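Local coordinates for blue-light-activated histidine kinase 2 (PDB 4R38), which acts as a blue-light-sensing histidine kinase, its N-terminal LOV domain holding the flavin, and is involved in increased bacterial virulence in light, at residues Lys68-Pro71 / Gly72-Glu75; Ile28-Ile31 / Ser32-Asp35; Val57-Asn60 / Cys61-Gln65. All blocks are in the same frame, centred on the assembly; numbering follows the deposited sequence.

Contact 1: Lys68-Pro71 / Gly72-Glu75. With RBF (riboflavin), chain E.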
loop_
_atom_site.group_PDB
_atom_site.type_symbol
_atom_site.label_atom_id
_atom_site.label_comp_id
_atom_site.label_asym_id
_atom_site.label_seq_id
_atom_site.Cartn_x
_atom_site.Cartn_y
_atom_site.Cartn_z
ATOM N N LYS A 68 6.469 14.764 4.015
ATOM C CA LYS A 68 5.787 14.803 5.312
ATOM C C LYS A 68 5.507 13.421 5.925
ATOM O O LYS A 68 5.054 13.318 7.063
ATOM C CB LYS A 68 4.473 15.582 5.185
ATOM C CG LYS A 68 4.639 17.049 4.782
ATOM C CD LYS A 68 3.271 17.722 4.705
ATOM C CE LYS A 68 3.358 19.202 4.340
ATOM N NZ LYS A 68 1.998 19.815 4.271
ATOM N N THR A 69 5.800 12.355 5.187
ATOM C CA THR A 69 5.550 10.997 5.655
ATOM C C THR A 69 6.406 10.666 6.871
ATOM O O THR A 69 7.626 10.849 6.859
ATOM C CB THR A 69 5.856 10.021 4.528
ATOM O OG1 THR A 69 4.981 10.295 3.424
ATOM C CG2 THR A 69 5.700 8.589 4.978
ATOM N N ASP A 70 5.756 10.203 7.923
ATOM C CA ASP A 70 6.424 9.919 9.185
ATOM C C ASP A 70 7.337 8.700 9.077
ATOM O O ASP A 70 6.886 7.639 8.676
ATOM C CB ASP A 70 5.363 9.608 10.240
ATOM C CG ASP A 70 5.957 9.442 11.618
ATOM O OD1 ASP A 70 6.344 10.456 12.216
ATOM O OD2 ASP A 70 6.029 8.313 12.127
ATOM N N PRO A 71 8.616 8.824 9.468
ATOM C CA PRO A 71 9.488 7.643 9.349
ATOM C C PRO A 71 9.173 6.515 10.331
ATOM O O PRO A 71 9.400 5.334 10.001
ATOM C CB PRO A 71 10.894 8.199 9.608
ATOM C CG PRO A 71 10.683 9.476 10.342
ATOM C CD PRO A 71 9.362 10.027 9.849
ATOM N N GLY A 72 8.649 6.849 11.503
ATOM C CA GLY A 72 8.217 5.838 12.456
ATOM C C GLY A 72 7.133 4.926 11.896
ATOM O O GLY A 72 7.191 3.697 12.033
ATOM N N ALA A 73 6.144 5.535 11.246
ATOM C CA ALA A 73 5.054 4.805 10.629
ATOM C C ALA A 73 5.579 3.948 9.479
ATOM O O ALA A 73 5.178 2.815 9.330
ATOM C CB ALA A 73 3.997 5.763 10.125
ATOM N N VAL A 74 6.492 4.490 8.680
ATOM C CA VAL A 74 7.034 3.717 7.570
ATOM C C VAL A 74 7.745 2.488 8.132
ATOM O O VAL A 74 7.579 1.391 7.607
ATOM C CB VAL A 74 8.017 4.574 6.705
ATOM C CG1 VAL A 74 8.806 3.705 5.741
ATOM C CG2 VAL A 74 7.220 5.623 5.915
ATOM N N GLU A 75 8.510 2.658 9.209
ATOM C CA GLU A 75 9.222 1.506 9.783
ATOM C C GLU A 75 8.277 0.461 10.419
ATOM O O GLU A 75 8.550 -0.738 10.372
ATOM C CB GLU A 75 10.329 1.960 10.748
ATOM C CG GLU A 75 11.028 0.843 11.520
ATOM C CD GLU A 75 11.471 -0.359 10.659
ATOM O OE1 GLU A 75 11.713 -0.232 9.423
ATOM O OE2 GLU A 75 11.589 -1.453 11.247
HETATM N N1 RBF E . 2.497 2.718 1.666
HETATM C C2 RBF E . 1.888 3.912 1.446
HETATM O O2 RBF E . 2.478 4.948 1.693
HETATM N N3 RBF E . 0.612 3.934 0.958
HETATM C C4 RBF E . -0.040 2.808 0.593
HETATM O O4 RBF E . -1.208 2.856 0.142
HETATM C C4A RBF E . 0.594 1.549 0.742
HETATM N N5 RBF E . 0.023 0.378 0.358
HETATM C C5A RBF E . 0.675 -0.788 0.511
HETATM C C6 RBF E . 0.095 -2.032 0.137
HETATM C C7 RBF E . 0.780 -3.237 0.281
HETATM C C7M RBF E . 0.038 -4.524 -0.161
HETATM C C8 RBF E . 2.061 -3.234 0.832
HETATM C C8M RBF E . 2.900 -4.492 1.059
HETATM C C9 RBF E . 2.631 -2.051 1.212
HETATM C C9A RBF E . 1.966 -0.797 1.074
HETATM N N10 RBF E . 2.602 0.377 1.441
HETATM C C10 RBF E . 1.919 1.575 1.288
HETATM C "C1'" RBF E . 3.908 0.416 2.100
HETATM C "C2'" RBF E . 5.134 0.599 1.213
HETATM O "O2'" RBF E . 4.941 -0.123 0.066
HETATM C "C3'" RBF E . 6.366 0.103 1.964
HETATM O "O3'" RBF E . 6.259 -1.273 2.195
HETATM C "C4'" RBF E . 6.530 0.800 3.312
HETATM O "O4'" RBF E . 6.668 2.188 3.155
HETATM C "C5'" RBF E . 7.745 0.259 4.055
HETATM O "O5'" RBF E . 8.915 0.445 3.277
#

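Contact 2: Ile28-Ile31 / Ser32-Asp35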
loop_
_atom_site.group_PDB
_atom_site.type_symbol
_atom_site.label_atom_id
_atom_site.label_comp_id
_atom_site.label_asym_id
_atom_site.label_seq_id
_atom_site.Cartn_x
_atom_site.Cartn_y
_atom_site.Cartn_z
ATOM N N ILE A 28 -2.436 -5.576 -3.998
ATOM C CA ILE A 28 -1.781 -6.815 -3.618
ATOM C C ILE A 28 -0.343 -6.658 -4.081
ATOM O O ILE A 28 -0.127 -6.176 -5.187
ATOM C CB ILE A 28 -2.396 -8.041 -4.306
ATOM C CG1 ILE A 28 -3.878 -8.229 -3.892
ATOM C CG2 ILE A 28 -1.619 -9.321 -3.994
ATOM C CD1 ILE A 28 -4.609 -9.231 -4.729
ATOM N N ALA A 29 0.610 -7.048 -3.236
ATOM C CA ALA A 29 2.040 -6.964 -3.556
ATOM C C ALA A 29 2.661 -8.338 -3.461
ATOM O O ALA A 29 2.261 -9.122 -2.625
ATOM C CB ALA A 29 2.739 -6.047 -2.593
ATOM N N ASP A 30 3.651 -8.619 -4.310
ATOM C CA ASP A 30 4.404 -9.856 -4.209
ATOM C C ASP A 30 5.655 -9.506 -3.414
ATOM O O ASP A 30 6.609 -8.930 -3.958
ATOM C CB ASP A 30 4.746 -10.379 -5.607
ATOM C CG ASP A 30 5.449 -11.743 -5.570
ATOM O OD1 ASP A 30 6.104 -12.031 -4.545
ATOM O OD2 ASP A 30 5.342 -12.530 -6.553
ATOM N N ILE A 31 5.625 -9.772 -2.109
ATOM C CA ILE A 31 6.713 -9.343 -1.229
ATOM C C ILE A 31 7.920 -10.274 -1.268
ATOM O O ILE A 31 8.903 -10.041 -0.562
ATOM C CB ILE A 31 6.249 -9.114 0.244
ATOM C CG1 ILE A 31 5.791 -10.404 0.908
ATOM C CG2 ILE A 31 5.152 -8.021 0.282
ATOM C CD1 ILE A 31 5.750 -10.330 2.412
ATOM N N SER A 32 7.865 -11.293 -2.104
ATOM C CA SER A 32 9.023 -12.146 -2.286
ATOM C C SER A 32 9.892 -11.568 -3.408
ATOM O O SER A 32 11.059 -11.916 -3.520
ATOM C CB SER A 32 8.591 -13.584 -2.607
ATOM O OG SER A 32 8.260 -13.702 -3.975
ATOM N N GLN A 33 9.317 -10.710 -4.252
ATOM C CA GLN A 33 10.083 -10.076 -5.337
ATOM C C GLN A 33 10.837 -8.848 -4.864
ATOM O O GLN A 33 10.419 -8.162 -3.938
ATOM C CB GLN A 33 9.184 -9.653 -6.497
ATOM C CG GLN A 33 8.640 -10.817 -7.315
ATOM C CD GLN A 33 7.866 -10.348 -8.530
ATOM O OE1 GLN A 33 8.380 -9.593 -9.350
ATOM N NE2 GLN A 33 6.623 -10.793 -8.650
ATOM N N ASP A 34 11.946 -8.546 -5.530
ATOM C CA ASP A 34 12.735 -7.402 -5.162
ATOM C C ASP A 34 11.908 -6.108 -5.076
ATOM O O ASP A 34 11.257 -5.700 -6.030
ATOM C CB ASP A 34 13.867 -7.228 -6.156
ATOM C CG ASP A 34 14.807 -6.136 -5.752
ATOM O OD1 ASP A 34 15.724 -6.412 -4.950
ATOM O OD2 ASP A 34 14.610 -4.997 -6.219
ATOM N N ASP A 35 11.965 -5.490 -3.903
ATOM C CA ASP A 35 11.312 -4.208 -3.604
ATOM C C ASP A 35 9.791 -4.311 -3.492
ATOM O O ASP A 35 9.104 -3.293 -3.557
ATOM C CB ASP A 35 11.685 -3.107 -4.596
ATOM C CG ASP A 35 11.624 -1.690 -3.957
ATOM O OD1 ASP A 35 11.809 -1.587 -2.725
ATOM O OD2 ASP A 35 11.380 -0.693 -4.673
#

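Contact 3: Val57-Asn60 / Cys61-Gln65. With RBF (riboflavin), chain E.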
loop_
_atom_site.group_PDB
_atom_site.type_symbol
_atom_site.label_atom_id
_atom_site.label_comp_id
_atom_site.label_asym_id
_atom_site.label_seq_id
_atom_site.Cartn_x
_atom_site.Cartn_y
_atom_site.Cartn_z
ATOM N N VAL A 57 1.737 -0.822 -11.431
ATOM C CA VAL A 57 2.055 -2.241 -11.319
ATOM C C VAL A 57 3.528 -2.464 -11.642
ATOM O O VAL A 57 4.009 -2.000 -12.662
ATOM C CB VAL A 57 1.156 -3.110 -12.215
ATOM C CG1 VAL A 57 1.639 -4.567 -12.251
ATOM C CG2 VAL A 57 -0.265 -3.052 -11.706
ATOM N N GLY A 58 4.214 -3.175 -10.749
ATOM C CA GLY A 58 5.644 -3.411 -10.866
ATOM C C GLY A 58 6.489 -2.511 -9.972
ATOM O O GLY A 58 7.721 -2.664 -9.935
ATOM N N ARG A 59 5.845 -1.566 -9.270
ATOM C CA ARG A 59 6.521 -0.605 -8.387
ATOM C C ARG A 59 6.087 -0.788 -6.934
ATOM O O ARG A 59 4.932 -1.137 -6.678
ATOM C CB ARG A 59 6.197 0.839 -8.825
ATOM C CG ARG A 59 6.797 1.254 -10.182
ATOM C CD ARG A 59 6.147 2.537 -10.749
ATOM N NE ARG A 59 6.528 3.743 -10.013
ATOM C CZ ARG A 59 5.861 4.899 -10.038
ATOM N NH1 ARG A 59 4.749 5.041 -10.754
ATOM N NH2 ARG A 59 6.307 5.923 -9.328
ATOM N N ASN A 60 6.993 -0.565 -5.990
ATOM C CA ASN A 60 6.640 -0.509 -4.564
ATOM C C ASN A 60 5.708 0.663 -4.273
ATOM O O ASN A 60 5.923 1.761 -4.758
ATOM C CB ASN A 60 7.897 -0.360 -3.724
ATOM C CG ASN A 60 7.636 -0.487 -2.248
ATOM O OD1 ASN A 60 7.118 0.441 -1.604
ATOM N ND2 ASN A 60 8.014 -1.614 -1.689
ATOM N N CYS A 61 4.667 0.420 -3.477
ATOM C CA CYS A 61 3.656 1.442 -3.211
ATOM C C CYS A 61 4.178 2.731 -2.571
ATOM O O CYS A 61 3.414 3.699 -2.439
ATOM C CB CYS A 61 2.547 0.867 -2.324
ATOM S SG CYS A 61 0.910 1.613 -2.648
ATOM N N ARG A 62 5.462 2.785 -2.175
ATOM C CA ARG A 62 5.947 3.972 -1.489
ATOM C C ARG A 62 6.075 5.203 -2.395
ATOM O O ARG A 62 6.400 6.271 -1.912
ATOM C CB ARG A 62 7.307 3.747 -0.789
ATOM C CG ARG A 62 8.479 3.527 -1.716
ATOM C CD ARG A 62 9.786 3.418 -0.922
ATOM N NE ARG A 62 9.810 2.295 0.022
ATOM C CZ ARG A 62 10.230 1.063 -0.276
ATOM N NH1 ARG A 62 10.647 0.763 -1.503
ATOM N NH2 ARG A 62 10.188 0.111 0.647
ATOM N N PHE A 63 5.811 5.060 -3.694
ATOM C CA PHE A 63 5.776 6.242 -4.567
ATOM C C PHE A 63 4.674 7.215 -4.095
ATOM O O PHE A 63 4.639 8.371 -4.503
ATOM C CB PHE A 63 5.538 5.833 -6.028
ATOM C CG PHE A 63 4.242 5.099 -6.247
ATOM C CD1 PHE A 63 3.052 5.792 -6.408
ATOM C CD2 PHE A 63 4.212 3.722 -6.269
ATOM C CE1 PHE A 63 1.876 5.133 -6.595
ATOM C CE2 PHE A 63 3.022 3.044 -6.461
ATOM C CZ PHE A 63 1.849 3.758 -6.614
ATOM N N LEU A 64 3.777 6.734 -3.235
ATOM C CA LEU A 64 2.733 7.595 -2.668
ATOM C C LEU A 64 3.217 8.449 -1.508
ATOM O O LEU A 64 2.532 9.379 -1.086
ATOM C CB LEU A 64 1.561 6.731 -2.173
ATOM C CG LEU A 64 0.697 6.037 -3.221
ATOM C CD1 LEU A 64 -0.339 5.167 -2.513
ATOM C CD2 LEU A 64 0.051 7.088 -4.132
ATOM N N GLN A 65 4.400 8.133 -0.992
ATOM C CA GLN A 65 4.950 8.837 0.163
ATOM C C GLN A 65 5.731 10.079 -0.256
ATOM O O GLN A 65 6.052 10.283 -1.431
ATOM C CB GLN A 65 5.845 7.903 0.988
ATOM C CG GLN A 65 5.066 6.786 1.657
ATOM C CD GLN A 65 5.912 5.619 2.124
ATOM O OE1 GLN A 65 7.156 5.706 2.242
ATOM N NE2 GLN A 65 5.238 4.512 2.414
HETATM N N1 RBF E . 2.497 2.718 1.666
HETATM C C2 RBF E . 1.888 3.912 1.446
HETATM O O2 RBF E . 2.478 4.948 1.693
HETATM N N3 RBF E . 0.612 3.934 0.958
HETATM C C4 RBF E . -0.040 2.808 0.593
HETATM O O4 RBF E . -1.208 2.856 0.142
HETATM C C4A RBF E . 0.594 1.549 0.742
HETATM N N5 RBF E . 0.023 0.378 0.358
HETATM C C5A RBF E . 0.675 -0.788 0.511
HETATM C C6 RBF E . 0.095 -2.032 0.137
HETATM C C7 RBF E . 0.780 -3.237 0.281
HETATM C C7M RBF E . 0.038 -4.524 -0.161
HETATM C C8 RBF E . 2.061 -3.234 0.832
HETATM C C8M RBF E . 2.900 -4.492 1.059
HETATM C C9 RBF E . 2.631 -2.051 1.212
HETATM C C9A RBF E . 1.966 -0.797 1.074
HETATM N N10 RBF E . 2.602 0.377 1.441
HETATM C C10 RBF E . 1.919 1.575 1.288
HETATM C "C1'" RBF E . 3.908 0.416 2.100
HETATM C "C2'" RBF E . 5.134 0.599 1.213
HETATM O "O2'" RBF E . 4.941 -0.123 0.066
HETATM C "C3'" RBF E . 6.366 0.103 1.964
HETATM O "O3'" RBF E . 6.259 -1.273 2.195
HETATM C "C4'" RBF E . 6.530 0.800 3.312
HETATM O "O4'" RBF E . 6.668 2.188 3.155
HETATM C "C5'" RBF E . 7.745 0.259 4.055
HETATM O "O5'" RBF E . 8.915 0.445 3.277
#

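Contact 1: Lys68-Pro71 / Gly72-Glu75
The N-cap of helix 71-82 is built here: Asp70, the residue just before the helix, turns back over the first turn and takes the backbone N-H of Ala73. Its OD2 lies 2.9 Å from Ala73 N, which approaches on the anti side, 15° out of the carboxylate plane. The reach depends on chi1 of -174°, which sets CG opposite the backbone N and beside the carbonyl carbon. A carboxylate suits this end, where N-H groups lack carbonyls from a preceding turn, and the helix dipole would probably help stabilise its negative charge. Gly72, having no side chain, allows the same OD2 to stand 3.1 Å from its backbone N. Pro71 occupies the first helical position, where a residue without an amide hydrogen costs no helical bond; its phi of -70° already matches the helix.

Regular bonding then starts, with Val74 N giving to Asp70 O at 3.2 Å and Glu75 N to Pro71 O at 2.9 Å. On another side of the turn, Thr69 and Val74 cross at about a right angle. The methyl CG2 of Thr69 presses against CG2 of Val74 at a tight 3.5 Å, while the other branch of Val74, CG1, comes within 3.7 Å of riboflavin O4'. Beta-branched valine thus serves the loop with one methyl and the ribityl chain with the other. Ala73, buried, has only a methyl to place between the Asp70 cap and Glu89 of strand 87-94.

Strand 87-94 lies against this turn. The Thr69 hydroxyl bonds to Gly66 and Tyr92 backbone atoms, and Thr69 and Val74 both rest on Ile91. Further along helix 71-82, Glu75 forms a salt bridge with Arg82.

Contact 2: Ile28-Ile31 / Ser32-Asp35
Asp30 spreads its carboxylate across the turn to meet Ser32 and Gln33, one oxygen to each. OD1 takes two donors from Ser32: the hydroxyl OG at 2.8 Å, on the syn side, and the backbone N at 3.1 Å, nearly in line with the carboxylate C-O bond. Serine fits because its short side chain lets the hydroxyl and the amide reach one oxygen together; chi1 of 81° holds OG over its own backbone, facing Asp30.

OD2 receives Gln33 NE2 at 3.0 Å, an almost straight bond of 175°. The donor comes from well above the carboxylate plane, although OD2 lies in the plane of the amide, and the two flat groups stand nearly perpendicular. An extended glutamine chain supplies the length needed to come back across the turn. The turn is closed by Gln33 N donating to Asp30 O at 3.3 Å. OD2 also has a salt bridge to Arg118, so the buried aspartate is well provided with partners. Ile31 heads away from the turn at CB and packs on Phe120 and Cys117, the nearest atoms of its side chain and riboflavin about 4 Å apart.

The Asp30 OD1 to Ser32 N bond makes an Asx turn, laid over a type I beta turn from Asp30 to Gln33; together they end strand 25-30 and start the loop toward strand 38-41.

Contact 3: Val57-Asn60 / Cys61-Gln65
The guanidinium of Arg62 carries the amide of Asn60 on one face, the two planes 10° apart, with Asn60 OD1 3.4 Å above its centre. Chi1 of 68° sets CG between the backbone N and carbonyl carbon, and a bend at chi3 brings the guanidinium back over Asn60. At its edge, in plane, NH2 donates to riboflavin O5' at 2.9 Å. Arg59 lays one guanidinium face over the CB and CG side of Phe63, NH2 to CB 3.4 Å, and the ring edge brings CD2 within 3.0 Å of Asn60 O.

Asn60 suits its place because OD1 accepts both Arg62 N at 2.9 Å, in plane on a lone pair, and riboflavin O2' at 2.8 Å, while ND2 holds Asp35 O. Gln65 NE2 donates hydrogen bonds to riboflavin O4' and O2, and a weak one to N1.

These residues belong to the Asn-Cys-Arg-Phe-Leu-Gln signature of LOV domains. Cys61 SG waits 3.4 Å from riboflavin C4A, unattached. That non-bonded distance is consistent with a dark-like state poised for the S-C4a adduct recorded for this cysteine with FMN; the polar grip on the ribityl chain and pyrimidine edge probably helps keep the flavin aligned for that reaction.

From the N terminus the contacts come in series, contact 2, then contact 3, then contact 1; none nests in or crosses another, and each is a local turn or cap that closes no long loop. Contact 2 turns the chain out of strand 25-30, contact 3 forms the 3-10 turn beside the flavin, and contact 1 starts helix 71-82. Contacts 2 and 3 are joined by a salt bridge from Asp35 OD1 to Arg62 NH1, while contacts 3 and 1 meet where Val74 packs on Gln65. Contacts 1 and 2 do not touch, their centres about 20 Å apart, yet each contact contributes residues to the riboflavin pocket of one PAS fold.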